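Tol-Pal system protein TolB (Acinetobacter baumannii, PDB 7MX5) probably acts in the periplasm as part of the Tol-Pal system, which takes part in outer membrane invagination during cell division and helps maintain outer membrane integrity. Local coordinates at residues D170-P175 against I184-F189; A137-N142 against Y150-A155; K16-P21 against A66-V71. All blocks are in the same frame, centred on the assembly; numbering follows the deposited sequence.

Interaction 1: D170-P175 against I184-F189; sequences DPILSP and IAYVSF
This antiparallel hairpin pairs the first two strands of one blade of the TolB beta-propeller, with Leu173 and Val187 as a hydrogen-bonded pair near its open end. Their backbones exchange two bonds, Leu173 N to Val187 O at 2.7 Å and Val187 N to Leu173 O at 2.8 Å, both close to straight. One residue earlier, Ile172 faces Ser188 as a non-hydrogen-bonded pair, and Ile172 CA lies 3.2 Å from Val187 O in a CA-H...O contact. Beyond Leu173 the match is broken by a beta bulge. Ser174 takes a positive phi of 56°, and together with Pro175 it faces the single residue Tyr186; Pro175 CA then comes within 3.2 Å of Ala185 O. The hydroxyl of Ser174 is bound by Glu394, and that of Tyr186 by Gln199 in the next strand of the blade.

At the other end Phe189 closes the pairing. Its N bonds to Pro171 O at 2.9 Å on a bent path (139° at the hydrogen), and a water donates both to this oxygen and to Ser188 OG, which is also hydrogen-bonded to Glu190. With CG of Phe189 beside its own backbone N (chi1 -68°), the ring lies back alongside Pro171 and the end of the Leu173 side chain. The Pro171 ring crosses it at about a right angle and meets CD1 through CB, whereas Pro171 O sits at the ring edge, 3.2 Å from Phe189 CD1. Farther round the ring, Leu173 extends one methyl obliquely, CD1 standing 3.6 Å from Phe189 CE1.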
loop_
_atom_site.group_PDB
_atom_site.type_symbol
_atom_site.label_atom_id
_atom_site.label_comp_id
_atom_site.label_asym_id
_atom_site.label_seq_id
_atom_site.Cartn_x
_atom_site.Cartn_y
_atom_site.Cartn_z
ATOM N N ASP A 170 4.053 20.423 13.902
ATOM C CA ASP A 170 4.082 21.093 12.615
ATOM C C ASP A 170 3.827 20.081 11.510
ATOM O O ASP A 170 4.026 18.877 11.705
ATOM C CB ASP A 170 5.433 21.791 12.401
ATOM C CG ASP A 170 5.644 22.952 13.355
ATOM O OD1 ASP A 170 4.941 23.974 13.212
ATOM O OD2 ASP A 170 6.507 22.839 14.252
ATOM N N PRO A 171 3.369 20.537 10.341
ATOM C CA PRO A 171 2.973 19.599 9.280
ATOM C C PRO A 171 4.082 18.631 8.892
ATOM O O PRO A 171 5.240 19.016 8.718
ATOM C CB PRO A 171 2.607 20.521 8.112
ATOM C CG PRO A 171 2.262 21.825 8.727
ATOM C CD PRO A 171 2.932 21.918 10.063
ATOM N N ILE A 172 3.708 17.359 8.766
ATOM C CA ILE A 172 4.539 16.323 8.161
ATOM C C ILE A 172 3.763 15.777 6.971
ATOM O O ILE A 172 2.648 15.267 7.137
ATOM C CB ILE A 172 4.885 15.204 9.154
ATOM C CG1 ILE A 172 5.805 15.727 10.257
ATOM C CG2 ILE A 172 5.533 14.033 8.429
ATOM C CD1 ILE A 172 5.999 14.752 11.399
ATOM N N LEU A 173 4.341 15.889 5.776
ATOM C CA LEU A 173 3.615 15.609 4.547
ATOM C C LEU A 173 4.385 14.645 3.655
ATOM O O LEU A 173 5.618 14.586 3.686
ATOM C CB LEU A 173 3.327 16.897 3.759
ATOM C CG LEU A 173 2.891 18.132 4.550
ATOM C CD1 LEU A 173 3.012 19.381 3.693
ATOM C CD2 LEU A 173 1.471 17.967 5.064
ATOM N N SER A 174 3.627 13.890 2.859
ATOM C CA SER A 174 4.103 13.088 1.738
ATOM C C SER A 174 5.194 12.095 2.124
ATOM O O SER A 174 6.361 12.286 1.760
ATOM C CB SER A 174 4.613 14.005 0.625
ATOM O OG SER A 174 3.625 14.948 0.250
ATOM N N PRO A 175 4.862 11.021 2.840
ATOM C CA PRO A 175 5.848 9.951 3.049
ATOM C C PRO A 175 6.083 9.192 1.750
ATOM O O PRO A 175 5.135 8.818 1.055
ATOM C CB PRO A 175 5.206 9.059 4.120
ATOM C CG PRO A 175 3.922 9.718 4.516
ATOM C CD PRO A 175 3.571 10.732 3.483
ATOM N N ILE A 184 12.808 5.845 4.553
ATOM C CA ILE A 184 11.594 6.587 4.246
ATOM C C ILE A 184 11.926 8.071 4.231
ATOM O O ILE A 184 12.762 8.540 5.012
ATOM C CB ILE A 184 10.461 6.280 5.250
ATOM C CG1 ILE A 184 9.155 6.935 4.797
ATOM C CG2 ILE A 184 10.833 6.741 6.653
ATOM C CD1 ILE A 184 7.966 6.016 4.854
ATOM N N ALA A 185 11.291 8.803 3.322
ATOM C CA ALA A 185 11.448 10.243 3.226
ATOM C C ALA A 185 10.114 10.923 3.492
ATOM O O ALA A 185 9.044 10.322 3.353
ATOM C CB ALA A 185 11.984 10.663 1.854
ATOM N N TYR A 186 10.190 12.196 3.870
ATOM C CA TYR A 186 9.001 12.956 4.225
ATOM C C TYR A 186 9.350 14.435 4.233
ATOM O O TYR A 186 10.521 14.816 4.311
ATOM C CB TYR A 186 8.450 12.525 5.588
ATOM C CG TYR A 186 9.482 12.552 6.695
ATOM C CD1 TYR A 186 9.684 13.697 7.454
ATOM C CD2 TYR A 186 10.261 11.434 6.974
ATOM C CE1 TYR A 186 10.628 13.728 8.461
ATOM C CE2 TYR A 186 11.205 11.456 7.982
ATOM C CZ TYR A 186 11.384 12.606 8.724
ATOM O OH TYR A 186 12.323 12.638 9.729
ATOM N N VAL A 187 8.315 15.262 4.154
ATOM C CA VAL A 187 8.450 16.710 4.239
ATOM C C VAL A 187 8.024 17.133 5.636
ATOM O O VAL A 187 6.900 16.846 6.064
ATOM C CB VAL A 187 7.608 17.416 3.166
ATOM C CG1 VAL A 187 7.849 18.919 3.207
ATOM C CG2 VAL A 187 7.932 16.851 1.797
ATOM N N SER A 188 8.919 17.807 6.351
ATOM C CA SER A 188 8.677 18.208 7.727
ATOM C C SER A 188 8.768 19.720 7.856
ATOM O O SER A 188 9.600 20.362 7.207
ATOM C CB SER A 188 9.673 17.544 8.682
ATOM O OG SER A 188 9.489 18.003 10.010
ATOM N N PHE A 189 7.902 20.282 8.700
ATOM C CA PHE A 189 7.927 21.700 9.030
ATOM C C PHE A 189 8.285 21.936 10.494
ATOM O O PHE A 189 7.991 23.010 11.030
ATOM C CB PHE A 189 6.580 22.352 8.706
ATOM C CG PHE A 189 6.268 22.418 7.234
ATOM C CD1 PHE A 189 5.922 21.275 6.529
ATOM C CD2 PHE A 189 6.309 23.627 6.559
ATOM C CE1 PHE A 189 5.633 21.336 5.179
ATOM C CE2 PHE A 189 6.017 23.695 5.209
ATOM C CZ PHE A 189 5.678 22.547 4.517
HETATM O O HOH W 1 7.067 18.796 11.102
#

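Interaction 2: A137-N142 against Y150-A155; sequences AYVLRN and YTLQIA
Strands 137-141 and 150-155 run antiparallel at 157° and stay in unbroken register from Ala137 opposite Ile154 to Arg141 opposite Tyr150. Two hydrogen-bonded pairs, Tyr138 with Gln153 and Leu140 with Thr151, supply four backbone bonds; a water that donates to Leu140 O at 2.6 Å also bonds to Thr151 OG1.

Tyr138 and Gln153 also join through their side chains. CG of Tyr138 lies between its backbone N and carbonyl carbon (chi1 54°), which lays the ring over Gln153 of the neighbouring strand. Gln153 CB rests over one face of it, 3.5 Å from Tyr138 CZ, and the phenol donates to the amide oxygen, Tyr138 OH to Gln153 OE1 at 2.6 Å. Thr164 bonds to Gln153 NE2, so both ends of the buried amide are engaged. Ala155 CB packs at the edge of the same ring.

On the reverse face the Leu152 methyl CD1 meets Val139 CG2 at 3.9 Å. The extended arm of Arg141 meets the CD2-CE2 bond of Tyr150 obliquely, with Arg141 CD 3.6 Å from Tyr150 CE2; guanidinium and ring planes are 59° apart.

The hairpin forms the middle of a four-stranded propeller blade. Strand 163-168 flanks it beyond 150-156, and the C-terminal strand 391-397 bonds alongside 135-141, closing the propeller ring, while strand 172-177 of the next blade packs on Val139 and Arg141.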
loop_
_atom_site.group_PDB
_atom_site.type_symbol
_atom_site.label_atom_id
_atom_site.label_comp_id
_atom_site.label_asym_id
_atom_site.label_seq_id
_atom_site.Cartn_x
_atom_site.Cartn_y
_atom_site.Cartn_z
ATOM N N ALA A 137 2.998 3.284 5.228
ATOM C CA ALA A 137 3.263 4.522 5.943
ATOM C C ALA A 137 2.082 5.473 5.804
ATOM O O ALA A 137 1.380 5.477 4.789
ATOM C CB ALA A 137 4.535 5.188 5.421
ATOM N N TYR A 138 1.869 6.284 6.836
ATOM C CA TYR A 138 0.755 7.221 6.856
ATOM C C TYR A 138 1.071 8.329 7.850
ATOM O O TYR A 138 1.980 8.211 8.675
ATOM C CB TYR A 138 -0.559 6.517 7.213
ATOM C CG TYR A 138 -0.500 5.724 8.500
ATOM C CD1 TYR A 138 -0.080 4.400 8.504
ATOM C CD2 TYR A 138 -0.861 6.300 9.711
ATOM C CE1 TYR A 138 -0.022 3.673 9.679
ATOM C CE2 TYR A 138 -0.809 5.581 10.889
ATOM C CZ TYR A 138 -0.387 4.268 10.867
ATOM O OH TYR A 138 -0.333 3.550 12.040
ATOM N N VAL A 139 0.304 9.413 7.762
ATOM C CA VAL A 139 0.462 10.568 8.637
ATOM C C VAL A 139 -0.850 10.792 9.373
ATOM O O VAL A 139 -1.879 11.078 8.747
ATOM C CB VAL A 139 0.871 11.829 7.861
ATOM C CG1 VAL A 139 1.003 13.009 8.812
ATOM C CG2 VAL A 139 2.172 11.594 7.113
ATOM N N LEU A 140 -0.814 10.664 10.696
ATOM C CA LEU A 140 -1.971 10.942 11.534
ATOM C C LEU A 140 -2.003 12.426 11.874
ATOM O O LEU A 140 -1.023 12.972 12.392
ATOM C CB LEU A 140 -1.930 10.105 12.814
ATOM C CG LEU A 140 -2.062 8.591 12.648
ATOM C CD1 LEU A 140 -1.890 7.889 13.986
ATOM C CD2 LEU A 140 -3.402 8.238 12.025
ATOM N N ARG A 141 -3.126 13.073 11.579
ATOM C CA ARG A 141 -3.322 14.489 11.863
ATOM C C ARG A 141 -4.379 14.628 12.949
ATOM O O ARG A 141 -5.518 14.181 12.772
ATOM C CB ARG A 141 -3.741 15.251 10.607
ATOM C CG ARG A 141 -2.748 15.161 9.464
ATOM C CD ARG A 141 -3.193 16.019 8.293
ATOM N NE ARG A 141 -2.320 15.867 7.136
ATOM C CZ ARG A 141 -2.480 16.513 5.989
ATOM N NH1 ARG A 141 -3.471 17.370 5.812
ATOM N NH2 ARG A 141 -1.625 16.292 4.995
ATOM N N ASN A 142 -4.003 15.245 14.066
ATOM C CA ASN A 142 -4.910 15.442 15.195
ATOM C C ASN A 142 -4.679 16.828 15.782
ATOM O O ASN A 142 -3.757 17.021 16.590
ATOM C CB ASN A 142 -4.719 14.362 16.257
ATOM C CG ASN A 142 -5.924 14.220 17.166
ATOM O OD1 ASN A 142 -6.830 15.055 17.151
ATOM N ND2 ASN A 142 -5.938 13.164 17.967
ATOM N N TYR A 150 0.932 16.216 14.092
ATOM C CA TYR A 150 1.236 15.355 12.958
ATOM C C TYR A 150 2.162 14.245 13.426
ATOM O O TYR A 150 3.157 14.511 14.106
ATOM C CB TYR A 150 1.885 16.144 11.815
ATOM C CG TYR A 150 1.007 17.226 11.229
ATOM C CD1 TYR A 150 0.902 18.470 11.840
ATOM C CD2 TYR A 150 0.289 17.010 10.060
ATOM C CE1 TYR A 150 0.105 19.465 11.306
ATOM C CE2 TYR A 150 -0.510 17.999 9.518
ATOM C CZ TYR A 150 -0.599 19.225 10.146
ATOM O OH TYR A 150 -1.393 20.214 9.612
ATOM N N THR A 151 1.834 13.007 13.066
ATOM C CA THR A 151 2.622 11.845 13.455
ATOM C C THR A 151 2.816 10.952 12.241
ATOM O O THR A 151 1.840 10.435 11.686
ATOM C CB THR A 151 1.945 11.067 14.588
ATOM O OG1 THR A 151 1.826 11.906 15.743
ATOM C CG2 THR A 151 2.760 9.836 14.946
ATOM N N LEU A 152 4.068 10.776 11.828
ATOM C CA LEU A 152 4.408 9.860 10.748
ATOM C C LEU A 152 4.572 8.461 11.326
ATOM O O LEU A 152 5.417 8.240 12.202
ATOM C CB LEU A 152 5.684 10.306 10.037
ATOM C CG LEU A 152 6.183 9.384 8.922
ATOM C CD1 LEU A 152 5.065 9.045 7.950
ATOM C CD2 LEU A 152 7.349 10.019 8.193
ATOM N N GLN A 153 3.768 7.520 10.839
ATOM C CA GLN A 153 3.763 6.160 11.351
ATOM C C GLN A 153 3.903 5.167 10.208
ATOM O O GLN A 153 3.540 5.452 9.064
ATOM C CB GLN A 153 2.478 5.858 12.132
ATOM C CG GLN A 153 2.436 6.453 13.525
ATOM C CD GLN A 153 1.509 5.693 14.450
ATOM O OE1 GLN A 153 0.543 5.069 14.006
ATOM N NE2 GLN A 153 1.798 5.740 15.746
ATOM N N ILE A 154 4.440 3.996 10.537
ATOM C CA ILE A 154 4.518 2.864 9.622
ATOM C C ILE A 154 3.937 1.654 10.336
ATOM O O ILE A 154 4.357 1.327 11.452
ATOM C CB ILE A 154 5.963 2.586 9.165
ATOM C CG1 ILE A 154 6.536 3.795 8.426
ATOM C CG2 ILE A 154 6.007 1.362 8.271
ATOM C CD1 ILE A 154 8.004 3.653 8.078
ATOM N N ALA A 155 2.970 0.997 9.702
ATOM C CA ALA A 155 2.293 -0.141 10.301
ATOM C C ALA A 155 2.164 -1.252 9.270
ATOM O O ALA A 155 2.449 -1.067 8.083
ATOM C CB ALA A 155 0.913 0.248 10.847
HETATM O O HOH W 2 -0.789 13.192 15.007
#

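Interaction 3: K16-P21 against A66-V71; sequences KIAIVP and AGIPYV
Helix 60-65 gives way to a segment that reaches Lys16 through Pro69 and packs on Ala18 through Ile68 and Val71. Gly67, with positive phi, is the C-prime residue of a Schellman motif ending that helix. Its carbonyl receives a weak bond from a water that also accepts from Lys16 N.

Ile68 follows, its methyl branch CG2 set anti to the backbone N and in contact with Ala18 CB at 3.7 Å. Pro69 brings its ring in at Lys16, with CD 3.1 Å from Lys16 O.

At Tyr70 the chain enters strand 70-78 and pairs in parallel with strand 16-19, which is the middle one of three parallel strands in the mixed sheet of the TolB amino-terminal domain; strand 43-45 lies on its other flank. Tyr70 O accepts from Ala18 N at 2.8 Å, the donor tilted 18° from the carbonyl plane, and Ile17 CA-H points to the same oxygen. Tyr70 and Ile17 project to one face of the sheet, crossing obliquely with Ile17 CG2 4.1 Å from Tyr70 CB; helix 29-37 covers Ile17 there through Leu36.

Val71 turns to the opposite face, where Trp63 of helix 60-65 packs against it as well as Ala18 and Ile68. Its CA is 3.2 Å from Ala18 O, and its two methyls divide between neighbours: Val71 CG2 faces Ala18 CB, and CG1 meets Val20 CG2 at 4.3 Å.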
loop_
_atom_site.group_PDB
_atom_site.type_symbol
_atom_site.label_atom_id
_atom_site.label_comp_id
_atom_site.label_asym_id
_atom_site.label_seq_id
_atom_site.Cartn_x
_atom_site.Cartn_y
_atom_site.Cartn_z
ATOM N N LYS A 16 -13.926 -20.762 -1.008
ATOM C CA LYS A 16 -13.771 -20.823 0.436
ATOM C C LYS A 16 -12.560 -21.670 0.801
ATOM O O LYS A 16 -12.240 -22.653 0.129
ATOM C CB LYS A 16 -15.031 -21.390 1.095
ATOM C CG LYS A 16 -16.326 -20.884 0.474
ATOM C CD LYS A 16 -17.539 -21.591 1.056
ATOM C CE LYS A 16 -18.813 -20.793 0.819
ATOM N NZ LYS A 16 -18.639 -19.752 -0.233
ATOM N N ILE A 17 -11.878 -21.274 1.870
ATOM C CA ILE A 17 -10.675 -21.953 2.335
ATOM C C ILE A 17 -10.902 -22.364 3.781
ATOM O O ILE A 17 -10.925 -21.515 4.681
ATOM C CB ILE A 17 -9.426 -21.069 2.209
ATOM C CG1 ILE A 17 -9.294 -20.527 0.786
ATOM C CG2 ILE A 17 -8.182 -21.851 2.600
ATOM C CD1 ILE A 17 -8.255 -19.441 0.651
ATOM N N ALA A 18 -11.069 -23.664 4.009
ATOM C CA ALA A 18 -11.160 -24.182 5.366
ATOM C C ALA A 18 -9.773 -24.205 5.993
ATOM O O ALA A 18 -8.803 -24.636 5.364
ATOM C CB ALA A 18 -11.768 -25.584 5.367
ATOM N N ILE A 19 -9.676 -23.727 7.230
ATOM C CA ILE A 19 -8.422 -23.724 7.970
ATOM C C ILE A 19 -8.668 -24.441 9.293
ATOM O O ILE A 19 -9.336 -23.904 10.184
ATOM C CB ILE A 19 -7.872 -22.304 8.187
ATOM C CG1 ILE A 19 -6.691 -22.319 9.159
ATOM C CG2 ILE A 19 -8.970 -21.336 8.636
ATOM C CD1 ILE A 19 -6.184 -20.939 9.504
ATOM N N VAL A 20 -8.157 -25.659 9.409
ATOM C CA VAL A 20 -8.334 -26.424 10.647
ATOM C C VAL A 20 -7.480 -25.795 11.744
ATOM O O VAL A 20 -6.296 -25.498 11.504
ATOM C CB VAL A 20 -7.954 -27.888 10.428
ATOM C CG1 VAL A 20 -7.962 -28.645 11.749
ATOM C CG2 VAL A 20 -8.895 -28.539 9.426
ATOM N N PRO A 21 -8.033 -25.543 12.938
ATOM C CA PRO A 21 -7.207 -25.055 14.052
ATOM C C PRO A 21 -5.978 -25.919 14.274
ATOM O O PRO A 21 -6.091 -27.133 14.473
ATOM C CB PRO A 21 -8.155 -25.117 15.254
ATOM C CG PRO A 21 -9.528 -25.059 14.680
ATOM C CD PRO A 21 -9.475 -25.491 13.238
ATOM N N ALA A 66 -19.123 -30.673 1.527
ATOM C CA ALA A 66 -19.462 -29.357 2.043
ATOM C C ALA A 66 -19.118 -28.239 1.069
ATOM O O ALA A 66 -19.165 -27.065 1.453
ATOM C CB ALA A 66 -18.756 -29.118 3.379
ATOM N N GLY A 67 -18.774 -28.572 -0.172
ATOM C CA GLY A 67 -18.421 -27.558 -1.147
ATOM C C GLY A 67 -17.163 -26.788 -0.818
ATOM O O GLY A 67 -17.064 -25.603 -1.154
ATOM N N ILE A 68 -16.198 -27.427 -0.169
ATOM C CA ILE A 68 -14.953 -26.785 0.238
ATOM C C ILE A 68 -13.857 -27.224 -0.727
ATOM O O ILE A 68 -13.583 -28.430 -0.825
ATOM C CB ILE A 68 -14.582 -27.137 1.686
ATOM C CG1 ILE A 68 -15.795 -26.964 2.605
ATOM C CG2 ILE A 68 -13.413 -26.286 2.157
ATOM C CD1 ILE A 68 -16.116 -25.522 2.934
ATOM N N PRO A 69 -13.216 -26.303 -1.449
ATOM C CA PRO A 69 -12.172 -26.706 -2.399
ATOM C C PRO A 69 -10.768 -26.704 -1.811
ATOM O O PRO A 69 -9.893 -27.423 -2.304
ATOM C CB PRO A 69 -12.305 -25.668 -3.520
ATOM C CG PRO A 69 -12.914 -24.459 -2.863
ATOM C CD PRO A 69 -13.563 -24.878 -1.568
ATOM N N TYR A 70 -10.529 -25.907 -0.770
ATOM C CA TYR A 70 -9.190 -25.736 -0.221
ATOM C C TYR A 70 -9.225 -25.880 1.293
ATOM O O TYR A 70 -10.082 -25.290 1.959
ATOM C CB TYR A 70 -8.608 -24.373 -0.614
ATOM C CG TYR A 70 -8.627 -24.122 -2.105
ATOM C CD1 TYR A 70 -7.893 -24.922 -2.971
ATOM C CD2 TYR A 70 -9.382 -23.091 -2.647
ATOM C CE1 TYR A 70 -7.908 -24.701 -4.335
ATOM C CE2 TYR A 70 -9.404 -22.861 -4.011
ATOM C CZ TYR A 70 -8.665 -23.668 -4.850
ATOM O OH TYR A 70 -8.683 -23.443 -6.208
ATOM N N VAL A 71 -8.291 -26.666 1.829
ATOM C CA VAL A 71 -8.182 -26.912 3.262
ATOM C C VAL A 71 -6.744 -26.659 3.691
ATOM O O VAL A 71 -5.800 -27.083 3.014
ATOM C CB VAL A 71 -8.611 -28.350 3.629
ATOM C CG1 VAL A 71 -8.605 -28.539 5.141
ATOM C CG2 VAL A 71 -9.981 -28.665 3.051
HETATM O O HOH W 3 -15.868 -22.612 -2.496
#

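Interactions 1 and 2 are antiparallel hairpins in successive propeller blades, their centres 10 Å apart and in touch: Tyr150 CD1 lies 3.2 Å from Asp170 O, and the Val139 and Leu152 side chains pack against the hairpin of strands 172-177 and 183-188. Interaction 2 is the more buried and regular, and it adds a phenol-amide bond to its backbone pairing; interaction 1 is partly buried, bulged, and flanked at its open end by an aromatic ring. Interaction 3 stands apart in the amino-terminal domain, its centre about 38 Å from that of interaction 2. It joins parallel strands distant in sequence, with one direct hydrogen bond and mostly aliphatic packing, running from buried Ala18 to exposed Lys16.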